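Local coordinates for chloride intracellular channel exc-4 (Caenorhabditis elegans, PDB 2YV9), which may insert into membranes to form chloride channels and is required to keep the lumen of the growing excretory canal at its proper size, at residues R95-E98 with G99-H103; L132-R135 with A136-F140; E146-V150 with E151-A155; Q173-E177 with R178-Y182; C193-M196 with P197-H201. All blocks are in the same frame, centred on the assembly; numbering follows the deposited sequence.

Interaction 1 of 5, residues R95-E98 with G99-H103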
# COMPACT_ATOMS: atom_id res chain seq x y z
N ARG A 95 -1.31 4.71 -2.28
CA ARG A 95 -2.07 5.75 -3.02
C ARG A 95 -1.50 7.16 -2.69
O ARG A 95 -1.36 8.02 -3.57
CB ARG A 95 -3.58 5.70 -2.66
CG ARG A 95 -4.25 4.44 -3.14
CD ARG A 95 -5.64 4.25 -2.52
NE ARG A 95 -5.56 3.94 -1.09
CZ ARG A 95 -6.58 4.02 -0.24
NH1 ARG A 95 -7.81 4.29 -0.65
NH2 ARG A 95 -6.39 3.71 1.04
N GLU A 96 -1.21 7.40 -1.42
CA GLU A 96 -0.67 8.66 -0.92
C GLU A 96 0.74 8.93 -1.48
O GLU A 96 1.03 10.04 -1.94
CB GLU A 96 -0.59 8.62 0.61
CG GLU A 96 -1.93 8.53 1.32
CD GLU A 96 -1.79 8.25 2.83
OE1 GLU A 96 -0.76 7.70 3.29
OE2 GLU A 96 -2.72 8.59 3.56
N ILE A 97 1.59 7.91 -1.48
CA ILE A 97 2.99 8.07 -1.96
C ILE A 97 2.92 8.39 -3.43
O ILE A 97 3.54 9.36 -3.89
CB ILE A 97 3.84 6.80 -1.70
CG1 ILE A 97 3.93 6.51 -0.19
CG2 ILE A 97 5.23 6.89 -2.31
CD1 ILE A 97 4.49 5.09 0.12
N GLU A 98 2.18 7.61 -4.20
CA GLU A 98 2.08 7.86 -5.65
C GLU A 98 1.52 9.25 -5.92
O GLU A 98 1.97 9.94 -6.83
CB GLU A 98 1.18 6.87 -6.34
CG GLU A 98 1.22 6.97 -7.84
CD GLU A 98 0.30 5.94 -8.46
OE1 GLU A 98 0.80 4.90 -8.89
OE2 GLU A 98 -0.93 6.11 -8.44
N GLY A 99 0.48 9.61 -5.14
CA GLY A 99 -0.20 10.92 -5.28
C GLY A 99 0.77 12.09 -5.15
O GLY A 99 0.74 13.07 -5.92
N ARG A 100 1.63 12.00 -4.17
CA ARG A 100 2.59 13.08 -3.92
C ARG A 100 3.63 13.14 -5.06
O ARG A 100 4.00 14.22 -5.54
CB ARG A 100 3.27 12.93 -2.55
CG ARG A 100 4.29 14.06 -2.25
CD ARG A 100 3.66 15.48 -2.32
NE ARG A 100 4.68 16.45 -1.92
CZ ARG A 100 4.88 17.63 -2.50
NH1 ARG A 100 4.12 18.04 -3.51
NH2 ARG A 100 5.87 18.41 -2.07
N ILE A 101 4.11 11.98 -5.50
CA ILE A 101 5.11 11.94 -6.59
C ILE A 101 4.46 12.42 -7.89
O ILE A 101 5.08 13.15 -8.66
CB ILE A 101 5.77 10.55 -6.72
CG1 ILE A 101 6.38 10.10 -5.38
CG2 ILE A 101 6.82 10.55 -7.86
CD1 ILE A 101 6.79 8.61 -5.40
N PHE A 102 3.21 12.02 -8.14
CA PHE A 102 2.44 12.43 -9.32
C PHE A 102 2.30 13.95 -9.34
O PHE A 102 2.44 14.57 -10.42
CB PHE A 102 1.05 11.82 -9.24
CG PHE A 102 0.12 12.20 -10.37
CD1 PHE A 102 -0.06 11.33 -11.43
CD2 PHE A 102 -0.58 13.38 -10.34
CE1 PHE A 102 -0.92 11.65 -12.47
CE2 PHE A 102 -1.42 13.72 -11.40
CZ PHE A 102 -1.59 12.83 -12.45
N HIS A 103 2.03 14.53 -8.18
CA HIS A 103 1.82 15.98 -8.05
C HIS A 103 3.09 16.69 -8.45
O HIS A 103 3.05 17.62 -9.29
CB HIS A 103 1.42 16.38 -6.62
CG HIS A 103 1.17 17.85 -6.48
ND1 HIS A 103 2.19 18.76 -6.28
CD2 HIS A 103 0.03 18.57 -6.57
CE1 HIS A 103 1.68 19.98 -6.23
NE2 HIS A 103 0.37 19.89 -6.41
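In the thioredoxin-like N-terminal domain of this CLIC protein, I97 and I101 sit one turn apart on helix 94-107, the helix that follows the four-stranded sheet in the chain. Their side chains run side by side and point the same way, CG2 of I97 meeting CD1 of I101 at 3.9 Å. Both isoleucines have CG1 anti to the carbonyl carbon (chi1 -62° and -55°). That places the CG1 of I101 over the turn before, 3.3 Å from the I97 carbonyl O. The pair forms the buried face of the helix: I97 packs on Y91 and M82 of the sheet, and both residues touch F43 of helix 38-52, part of the region predicted to cross the membrane after insertion.

The backbone is regular alpha-helix. G99 N donates to R95 O at 2.9 Å, and I101 N to I97 O at 3.1 Å. Polar side chains leave the axis for partners elsewhere: R100 forms a salt bridge with E84, E96 accepts from the backbone N of D93, and R95 and E98 exchange salt bridges with E98 and R95 of the second subunit, where R95 also meets E42. F102 swings out with CG anti to its own N (chi1 178°) and meets the ring of F113. Its N closes the next turn on E98 O at 2.8 Å, while its CB lies 3.2 Å from the same oxygen.

Interaction 2 of 5, residues L132-R135 with A136-F140; sequences LFLR and AKVEF
R135 and E139, one turn apart near the C-terminal end of helix 117-140, are joined by an i to i+4 salt bridge. R135 starts with CG anti to the backbone N and bends at chi2 (69°), which turns the guanidinium along the helix toward E139. The glutamate has CG anti to its carbonyl carbon, which sets CG 3.1 Å from R135 O, and folds at chi2 (-78°) to bring OE2 to the arginine. The bond runs from NE of R135 to OE2 of E139 at 2.7 Å and is fairly straight. The oxygen offers its anti lone pair and lies in the guanidinium plane; the two flat groups are turned 44° apart, and NE alone of the guanidinium nitrogens bonds directly to E139. A water bridges R135 NH2 and E139 OE2 weakly on both sides. OE2 also receives K72 of the second subunit, and R135 NH1 reaches N73 there; two positive partners would be expected to keep the carboxylate ionised.

Two apolar pairs take other faces of the helix. K137 lies alongside F133 with its CB over one face of the ring and its CD 4.0 Å from F133 CZ; its amine makes a salt bridge with D141 and a hydrogen bond to S148 O. L134 CD1 and V138 CG2 lie side by side at 4.0 Å. Within the helical C-terminal domain, F133 packs against H160 of helix 155-178 and L210 of helix 190-210, and L134 against I205 and L210 of that same helix.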
# COMPACT_ATOMS: atom_id res chain seq x y z
N LEU A 132 2.32 -18.09 -10.19
CA LEU A 132 1.74 -19.45 -10.31
C LEU A 132 2.81 -20.50 -10.57
O LEU A 132 2.82 -21.58 -9.93
CB LEU A 132 0.67 -19.54 -11.37
CG LEU A 132 -0.55 -18.68 -11.01
CD1 LEU A 132 -1.50 -18.51 -12.24
CD2 LEU A 132 -1.32 -19.29 -9.84
N PHE A 133 3.73 -20.22 -11.48
CA PHE A 133 4.76 -21.19 -11.85
C PHE A 133 5.74 -21.39 -10.68
O PHE A 133 6.14 -22.52 -10.32
CB PHE A 133 5.55 -20.74 -13.07
CG PHE A 133 6.60 -21.72 -13.50
CD1 PHE A 133 6.29 -23.06 -13.65
CD2 PHE A 133 7.93 -21.32 -13.73
CE1 PHE A 133 7.28 -23.97 -14.02
CE2 PHE A 133 8.90 -22.22 -14.08
CZ PHE A 133 8.59 -23.54 -14.22
N LEU A 134 6.09 -20.28 -10.04
CA LEU A 134 6.98 -20.34 -8.87
C LEU A 134 6.38 -21.27 -7.84
O LEU A 134 7.05 -22.19 -7.34
CB LEU A 134 7.26 -18.95 -8.33
CG LEU A 134 7.96 -18.85 -6.99
CD1 LEU A 134 9.40 -19.36 -7.06
CD2 LEU A 134 7.84 -17.39 -6.53
N ARG A 135 5.13 -21.03 -7.49
CA ARG A 135 4.50 -21.86 -6.47
C ARG A 135 4.35 -23.32 -6.97
O ARG A 135 4.64 -24.28 -6.22
CB ARG A 135 3.14 -21.29 -6.09
CG ARG A 135 2.30 -22.18 -5.17
CD ARG A 135 2.96 -22.26 -3.78
NE ARG A 135 2.15 -22.92 -2.76
CZ ARG A 135 1.07 -22.39 -2.19
NH1 ARG A 135 0.60 -21.22 -2.58
NH2 ARG A 135 0.41 -23.06 -1.25
N ALA A 136 3.91 -23.52 -8.22
CA ALA A 136 3.69 -24.90 -8.72
C ALA A 136 5.01 -25.68 -8.75
O ALA A 136 5.05 -26.85 -8.35
CB ALA A 136 3.09 -24.86 -10.10
N LYS A 137 6.09 -25.06 -9.22
CA LYS A 137 7.32 -25.81 -9.36
C LYS A 137 7.95 -26.11 -7.99
O LYS A 137 8.47 -27.24 -7.73
CB LYS A 137 8.35 -25.13 -10.26
CG LYS A 137 9.37 -26.16 -10.74
CD LYS A 137 10.57 -25.49 -11.34
CE LYS A 137 11.49 -26.52 -11.93
NZ LYS A 137 12.36 -27.08 -10.91
N VAL A 138 7.86 -25.10 -7.13
CA VAL A 138 8.40 -25.29 -5.73
C VAL A 138 7.72 -26.44 -5.03
O VAL A 138 8.35 -27.27 -4.34
CB VAL A 138 8.30 -23.99 -4.89
CG1 VAL A 138 8.41 -24.27 -3.37
CG2 VAL A 138 9.37 -23.00 -5.36
N GLU A 139 6.41 -26.52 -5.18
CA GLU A 139 5.66 -27.62 -4.54
C GLU A 139 5.95 -28.96 -5.25
O GLU A 139 6.00 -30.04 -4.62
CB GLU A 139 4.16 -27.33 -4.55
CG GLU A 139 3.76 -26.05 -3.82
CD GLU A 139 3.71 -26.15 -2.29
OE1 GLU A 139 4.04 -27.21 -1.69
OE2 GLU A 139 3.30 -25.13 -1.67
N PHE A 140 6.14 -28.92 -6.55
CA PHE A 140 6.43 -30.14 -7.29
C PHE A 140 7.77 -30.72 -6.87
O PHE A 140 7.97 -31.96 -6.81
CB PHE A 140 6.46 -29.85 -8.80
CG PHE A 140 6.61 -31.05 -9.63
CD1 PHE A 140 5.59 -32.00 -9.68
CD2 PHE A 140 7.77 -31.30 -10.33
CE1 PHE A 140 5.73 -33.14 -10.44
CE2 PHE A 140 7.91 -32.43 -11.10
CZ PHE A 140 6.90 -33.36 -11.15
O HOH W 1 0.08 -26.05 -1.43

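Interaction 3 of 5, residues E146-V150 with E151-A155; sequences EPSRV and EDLPA
A 3-10 turn in the connection between helices 117-140 and 155-178 carries a compact salt-bridge network, in which one guanidinium, that of R149, is met by two carboxylates from different directions. E151 comes over a face: its carboxyl carbon sits 3.0 Å above the guanidinium plane, displaced toward the rim, and the two flat groups are stacked only 27° apart. Its OE2 lies 2.5 Å from NH1 of R149, a very short ion pair over the face. The glutamate reaches this place because CG sits between its backbone N and carbonyl carbon (chi1 66°), folding the chain back over the arginine.

D152 takes the edge instead. R149 grips it side-on through NE and NH2, NE to OD2 at 2.9 Å and NH2 to OD1 at 3.1 Å. OD2 lies in the guanidinium plane, but the carboxylate is turned 51° from it, so NE meets OD2 from above the carboxylate plane, whereas NH2 finds the syn lone pair of OD1. A water further ties OD2 of D152 to the backbone N of R149.

Beneath this exposed cluster, L153 points inward onto F133 and F140 of helix 117-140, and S148 OG bonds to D141. The turn itself is closed by D152 N to R149 O and by L153 N to V150 O. On the inner side, CD2 of L153 rests 3.5 Å from OG of S148.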
# COMPACT_ATOMS: atom_id res chain seq x y z
N GLU A 146 17.57 -33.15 -6.12
CA GLU A 146 17.81 -32.42 -7.37
C GLU A 146 16.46 -31.93 -7.89
O GLU A 146 15.55 -32.72 -8.03
CB GLU A 146 18.48 -33.35 -8.38
CG GLU A 146 18.93 -32.69 -9.69
CD GLU A 146 19.96 -31.58 -9.48
OE1 GLU A 146 20.77 -31.67 -8.53
OE2 GLU A 146 19.96 -30.60 -10.26
N PRO A 147 16.32 -30.61 -8.14
CA PRO A 147 15.07 -30.08 -8.69
C PRO A 147 14.83 -30.63 -10.09
O PRO A 147 15.75 -31.02 -10.80
CB PRO A 147 15.30 -28.56 -8.74
CG PRO A 147 16.76 -28.39 -8.69
CD PRO A 147 17.30 -29.54 -7.87
N SER A 148 13.57 -30.61 -10.48
CA SER A 148 13.20 -31.01 -11.82
C SER A 148 13.69 -29.99 -12.84
O SER A 148 13.82 -28.80 -12.54
CB SER A 148 11.71 -31.06 -11.92
OG SER A 148 11.14 -29.84 -11.40
N ARG A 149 13.94 -30.48 -14.05
CA ARG A 149 14.20 -29.59 -15.16
C ARG A 149 12.87 -29.13 -15.68
O ARG A 149 11.90 -29.89 -15.72
CB ARG A 149 14.93 -30.33 -16.27
CG ARG A 149 16.32 -30.79 -15.90
CD ARG A 149 17.10 -31.28 -17.15
NE ARG A 149 16.38 -32.34 -17.84
CZ ARG A 149 16.60 -32.73 -19.09
NH1 ARG A 149 17.56 -32.17 -19.83
NH2 ARG A 149 15.87 -33.70 -19.62
N VAL A 150 12.79 -27.88 -16.16
CA VAL A 150 11.51 -27.41 -16.71
C VAL A 150 11.02 -28.30 -17.88
O VAL A 150 9.82 -28.55 -17.99
CB VAL A 150 11.69 -25.97 -17.19
CG1 VAL A 150 10.51 -25.51 -18.11
CG2 VAL A 150 11.89 -25.04 -15.98
N GLU A 151 11.94 -28.77 -18.72
CA GLU A 151 11.57 -29.59 -19.88
C GLU A 151 10.95 -30.93 -19.48
O GLU A 151 10.19 -31.50 -20.25
CB GLU A 151 12.80 -29.83 -20.79
CG GLU A 151 13.89 -30.67 -20.17
CD GLU A 151 15.14 -30.69 -21.02
OE1 GLU A 151 15.08 -31.22 -22.15
OE2 GLU A 151 16.18 -30.19 -20.54
N ASP A 152 11.23 -31.39 -18.26
CA ASP A 152 10.63 -32.64 -17.74
C ASP A 152 9.32 -32.48 -16.97
O ASP A 152 8.83 -33.44 -16.38
CB ASP A 152 11.62 -33.39 -16.85
CG ASP A 152 12.91 -33.70 -17.56
OD1 ASP A 152 12.85 -33.91 -18.78
OD2 ASP A 152 13.98 -33.73 -16.89
N LEU A 153 8.75 -31.28 -16.94
CA LEU A 153 7.61 -31.05 -16.07
C LEU A 153 6.34 -31.57 -16.68
O LEU A 153 6.16 -31.46 -17.89
CB LEU A 153 7.41 -29.55 -15.81
CG LEU A 153 8.48 -28.91 -14.93
CD1 LEU A 153 8.32 -27.41 -14.93
CD2 LEU A 153 8.38 -29.50 -13.48
N PRO A 154 5.42 -32.12 -15.85
CA PRO A 154 4.14 -32.58 -16.36
C PRO A 154 3.26 -31.40 -16.78
O PRO A 154 3.47 -30.28 -16.30
CB PRO A 154 3.53 -33.32 -15.16
CG PRO A 154 4.10 -32.59 -13.98
CD PRO A 154 5.51 -32.26 -14.38
N ALA A 155 2.27 -31.62 -17.65
CA ALA A 155 1.56 -30.50 -18.24
C ALA A 155 0.94 -29.49 -17.27
O ALA A 155 0.93 -28.30 -17.55
CB ALA A 155 0.49 -31.00 -19.21
O HOH W 2 13.84 -33.28 -14.38

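Interaction 4 of 5, residues Q173-E177 with R178-Y182; sequences QLLSE and RKSRY
Van der Waals packing first: L174 packs against R178, one turn later at the C-terminal end of helix 155-178. The arginine is extended from CG to NE and crosses the leucine, which covers one guanidinium face with CD2 4.0 Å above the plane, over its centre. CD1 lies nearer the NE end, 3.4 Å from that nitrogen. L175 reaches the chain beyond the helix, its CD2 at 4.1 Å from Y182 O.

Hydrogen bonds close the helix. R178 N donates to L174 O at 2.8 Å, and K179 N to L175 O at 2.9 Å. K179 then leaves the helix with positive phi (55°), and its chain, bent at chi4 (56°), curls back so that NZ donates to S176 O at 3.1 Å, placing a positive group at the carbonyl end of the helix, where it would be favoured by the helix dipole. Farther along, S180 OG donates to Y182 O at 2.6 Å, nearly in line with the carbonyl bond. One water donates to both L175 O and S180 O, spanning the break between helix and loop.

The charged end of R178 is held by D116 through a salt bridge and by the L183 carbonyl. This helix end lies among its neighbours: L174 and R178 touch S118 of helix 117-140, L175 packs on H220 and Y224 of helix 219-228, and Y182 reaches D192 and M196 of helix 190-210.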
# COMPACT_ATOMS: atom_id res chain seq x y z
N GLN A 173 6.63 -8.36 -28.36
CA GLN A 173 5.85 -7.95 -29.54
C GLN A 173 5.44 -6.49 -29.44
O GLN A 173 5.58 -5.73 -30.42
CB GLN A 173 4.63 -8.86 -29.71
CG GLN A 173 5.02 -10.24 -30.26
CD GLN A 173 3.85 -11.25 -30.26
OE1 GLN A 173 2.84 -11.04 -30.92
NE2 GLN A 173 4.01 -12.36 -29.51
N LEU A 174 4.95 -6.09 -28.27
CA LEU A 174 4.60 -4.68 -28.04
C LEU A 174 5.78 -3.74 -28.22
O LEU A 174 5.68 -2.68 -28.84
CB LEU A 174 4.03 -4.53 -26.63
CG LEU A 174 3.62 -3.12 -26.21
CD1 LEU A 174 2.62 -2.55 -27.26
CD2 LEU A 174 3.04 -3.16 -24.81
N LEU A 175 6.93 -4.10 -27.67
CA LEU A 175 8.10 -3.29 -27.80
C LEU A 175 8.58 -3.21 -29.23
O LEU A 175 9.10 -2.17 -29.66
CB LEU A 175 9.21 -3.85 -26.91
CG LEU A 175 9.03 -3.57 -25.42
CD1 LEU A 175 9.99 -4.53 -24.61
CD2 LEU A 175 9.31 -2.09 -24.99
N SER A 176 8.43 -4.31 -29.97
CA SER A 176 8.84 -4.34 -31.37
C SER A 176 7.98 -3.39 -32.19
O SER A 176 8.50 -2.64 -33.01
CB SER A 176 8.76 -5.74 -31.94
OG SER A 176 7.48 -6.29 -31.77
N GLU A 177 6.67 -3.45 -31.98
CA GLU A 177 5.78 -2.51 -32.67
C GLU A 177 5.95 -1.05 -32.22
O GLU A 177 5.91 -0.15 -33.06
CB GLU A 177 4.31 -2.97 -32.66
CG GLU A 177 3.66 -3.31 -31.33
CD GLU A 177 2.71 -4.51 -31.43
OE1 GLU A 177 2.79 -5.28 -32.42
OE2 GLU A 177 1.88 -4.70 -30.51
N ARG A 178 6.16 -0.81 -30.93
CA ARG A 178 6.34 0.56 -30.42
C ARG A 178 7.67 1.18 -30.82
O ARG A 178 7.76 2.39 -31.04
CB ARG A 178 6.17 0.60 -28.90
CG ARG A 178 4.75 0.53 -28.48
CD ARG A 178 4.47 0.84 -27.00
NE ARG A 178 3.03 0.74 -26.77
CZ ARG A 178 2.41 0.75 -25.60
NH1 ARG A 178 3.09 0.85 -24.47
NH2 ARG A 178 1.08 0.64 -25.56
N LYS A 179 8.70 0.35 -30.94
CA LYS A 179 10.07 0.79 -31.21
C LYS A 179 10.64 1.83 -30.23
O LYS A 179 11.59 2.55 -30.54
CB LYS A 179 10.17 1.28 -32.67
CG LYS A 179 9.63 0.24 -33.62
CD LYS A 179 9.79 0.60 -35.08
CE LYS A 179 9.58 -0.63 -35.96
NZ LYS A 179 8.26 -1.30 -35.74
N SER A 180 10.11 1.82 -29.01
CA SER A 180 10.46 2.75 -27.94
C SER A 180 11.53 2.22 -26.98
O SER A 180 11.67 1.02 -26.83
CB SER A 180 9.20 3.08 -27.12
OG SER A 180 8.53 1.93 -26.73
N ARG A 181 12.29 3.15 -26.40
CA ARG A 181 13.35 2.84 -25.44
C ARG A 181 12.75 2.28 -24.16
O ARG A 181 13.25 1.27 -23.58
CB ARG A 181 14.07 4.13 -25.07
CG ARG A 181 15.21 3.96 -24.09
CD ARG A 181 16.48 3.65 -24.83
NE ARG A 181 17.00 4.87 -25.46
CZ ARG A 181 17.85 4.90 -26.49
NH1 ARG A 181 18.32 3.78 -27.05
NH2 ARG A 181 18.23 6.08 -26.98
N TYR A 182 11.75 3.02 -23.68
CA TYR A 182 10.94 2.60 -22.52
C TYR A 182 9.62 2.01 -23.03
O TYR A 182 9.41 1.95 -24.24
CB TYR A 182 10.82 3.75 -21.48
CG TYR A 182 12.18 4.11 -20.86
CD1 TYR A 182 12.68 3.38 -19.76
CD2 TYR A 182 12.97 5.12 -21.36
CE1 TYR A 182 13.92 3.65 -19.20
CE2 TYR A 182 14.22 5.41 -20.81
CZ TYR A 182 14.70 4.66 -19.72
OH TYR A 182 15.92 4.92 -19.15
O HOH W 3 11.43 -1.20 -28.27

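Interaction 5 of 5, residues C193-M196 with P197-H201; sequences CELM and PRLHH
With chi1 at -68° and an extended chain from CG to NE, R198 runs back along helix 190-210 until chi4 (65°) turns its guanidinium to the E194 carbonyl. NH1 donates to E194 O at 2.9 Å, with the oxygen in the guanidinium plane but the C=O···N angle bent to 110°. The same oxygen receives the backbone N of R198 only weakly, at 3.4 Å. This goes with a kink in the helix: P197 has no N-H to give to the turn before, and its ring stands against C193 O, CG to O 3.3 Å. A water 2.8 Å from C193 O probably donates to it and accepts weakly from R198 NH1.

Beyond the proline the helix is regular, L199 N meeting L195 O at 2.8 Å. L195 CG lies anti to the backbone N, L199 CG anti to the carbonyl carbon, and the two cross, L195 CG 3.8 Å from L199 CD1. Around them lie Y224 of helix 219-228 and L126 of helix 117-140, while Y127 meets R198 in a cation-pi contact. In this buried core, the arginine and probably the water therefore supply donors to two carbonyls whose usual helical bonds the proline kink removes or weakens.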
# COMPACT_ATOMS: atom_id res chain seq x y z
N CYS A 193 8.70 1.51 -13.94
CA CYS A 193 9.02 1.39 -12.53
C CYS A 193 8.39 0.10 -11.94
O CYS A 193 8.86 -0.40 -10.91
CB CYS A 193 8.63 2.60 -11.78
SG CYS A 193 9.56 4.08 -12.32
N GLU A 194 7.39 -0.46 -12.64
CA GLU A 194 6.74 -1.72 -12.27
C GLU A 194 7.30 -2.92 -13.06
O GLU A 194 7.62 -3.97 -12.49
CB GLU A 194 5.25 -1.61 -12.48
CG GLU A 194 4.68 -0.51 -11.57
CD GLU A 194 3.30 -0.01 -11.97
OE1 GLU A 194 2.72 -0.54 -12.95
OE2 GLU A 194 2.79 0.87 -11.24
N LEU A 195 7.41 -2.77 -14.36
CA LEU A 195 7.86 -3.91 -15.21
C LEU A 195 9.34 -4.21 -15.08
O LEU A 195 9.73 -5.35 -15.11
CB LEU A 195 7.58 -3.57 -16.70
CG LEU A 195 7.84 -4.69 -17.69
CD1 LEU A 195 7.06 -5.97 -17.27
CD2 LEU A 195 7.48 -4.22 -19.13
N MET A 196 10.22 -3.20 -15.01
CA MET A 196 11.64 -3.52 -15.07
C MET A 196 12.02 -4.33 -13.79
O MET A 196 12.64 -5.38 -13.89
CB MET A 196 12.51 -2.28 -15.26
CG MET A 196 12.36 -1.69 -16.65
SD MET A 196 13.30 -0.11 -16.74
CE MET A 196 13.54 -0.03 -18.55
N PRO A 197 11.58 -3.86 -12.61
CA PRO A 197 11.87 -4.77 -11.43
C PRO A 197 11.26 -6.17 -11.56
O PRO A 197 11.93 -7.14 -11.28
CB PRO A 197 11.27 -3.98 -10.26
CG PRO A 197 11.35 -2.50 -10.72
CD PRO A 197 10.99 -2.58 -12.20
N ARG A 198 10.04 -6.29 -12.08
CA ARG A 198 9.41 -7.60 -12.26
C ARG A 198 10.24 -8.48 -13.23
O ARG A 198 10.49 -9.68 -12.99
CB ARG A 198 7.95 -7.48 -12.60
CG ARG A 198 7.12 -6.94 -11.42
CD ARG A 198 5.66 -6.59 -11.79
NE ARG A 198 4.84 -6.28 -10.61
CZ ARG A 198 5.05 -5.24 -9.81
NH1 ARG A 198 5.99 -4.35 -10.11
NH2 ARG A 198 4.31 -5.07 -8.73
N LEU A 199 10.66 -7.90 -14.34
CA LEU A 199 11.48 -8.63 -15.27
C LEU A 199 12.77 -9.11 -14.64
O LEU A 199 13.17 -10.25 -14.85
CB LEU A 199 11.74 -7.81 -16.52
CG LEU A 199 10.60 -7.62 -17.49
CD1 LEU A 199 10.97 -6.57 -18.61
CD2 LEU A 199 10.19 -8.96 -18.22
N HIS A 200 13.43 -8.24 -13.89
CA HIS A 200 14.71 -8.60 -13.27
C HIS A 200 14.50 -9.68 -12.23
O HIS A 200 15.27 -10.66 -12.18
CB HIS A 200 15.31 -7.40 -12.59
CG HIS A 200 16.69 -7.66 -12.08
ND1 HIS A 200 17.74 -8.04 -12.89
CD2 HIS A 200 17.18 -7.64 -10.82
CE1 HIS A 200 18.82 -8.23 -12.14
NE2 HIS A 200 18.50 -8.00 -10.88
N HIS A 201 13.44 -9.57 -11.43
CA HIS A 201 13.07 -10.64 -10.48
C HIS A 201 12.89 -11.98 -11.25
O HIS A 201 13.39 -13.05 -10.84
CB HIS A 201 11.78 -10.36 -9.71
CG HIS A 201 11.93 -9.37 -8.61
ND1 HIS A 201 11.20 -9.45 -7.44
CD2 HIS A 201 12.77 -8.31 -8.47
CE1 HIS A 201 11.54 -8.43 -6.66
NE2 HIS A 201 12.50 -7.74 -7.25
O HOH W 4 8.32 -2.56 -9.16

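Followed from the N terminus, the five contacts come in series, none nested or crossed; each is local to one continuous stretch, so none closes a long loop. Interaction 1 belongs to helix 94-107 of the N-terminal domain; the rest lie in the helical C-terminal domain. Interaction 2 ends helix 117-140, and interaction 3 shapes the connection to helix 155-178. They touch: K137 NZ bonds to S148 O, and F133 and F140 pack on L153. Interaction 4 ends helix 155-178 and meets interaction 5, on central helix 190-210, through Y182 and M196. Interactions 1 and 5 approach to about 5 Å between nearest atoms. Interactions 1 and 2 both touch the second subunit, and interaction 5 does so through E194.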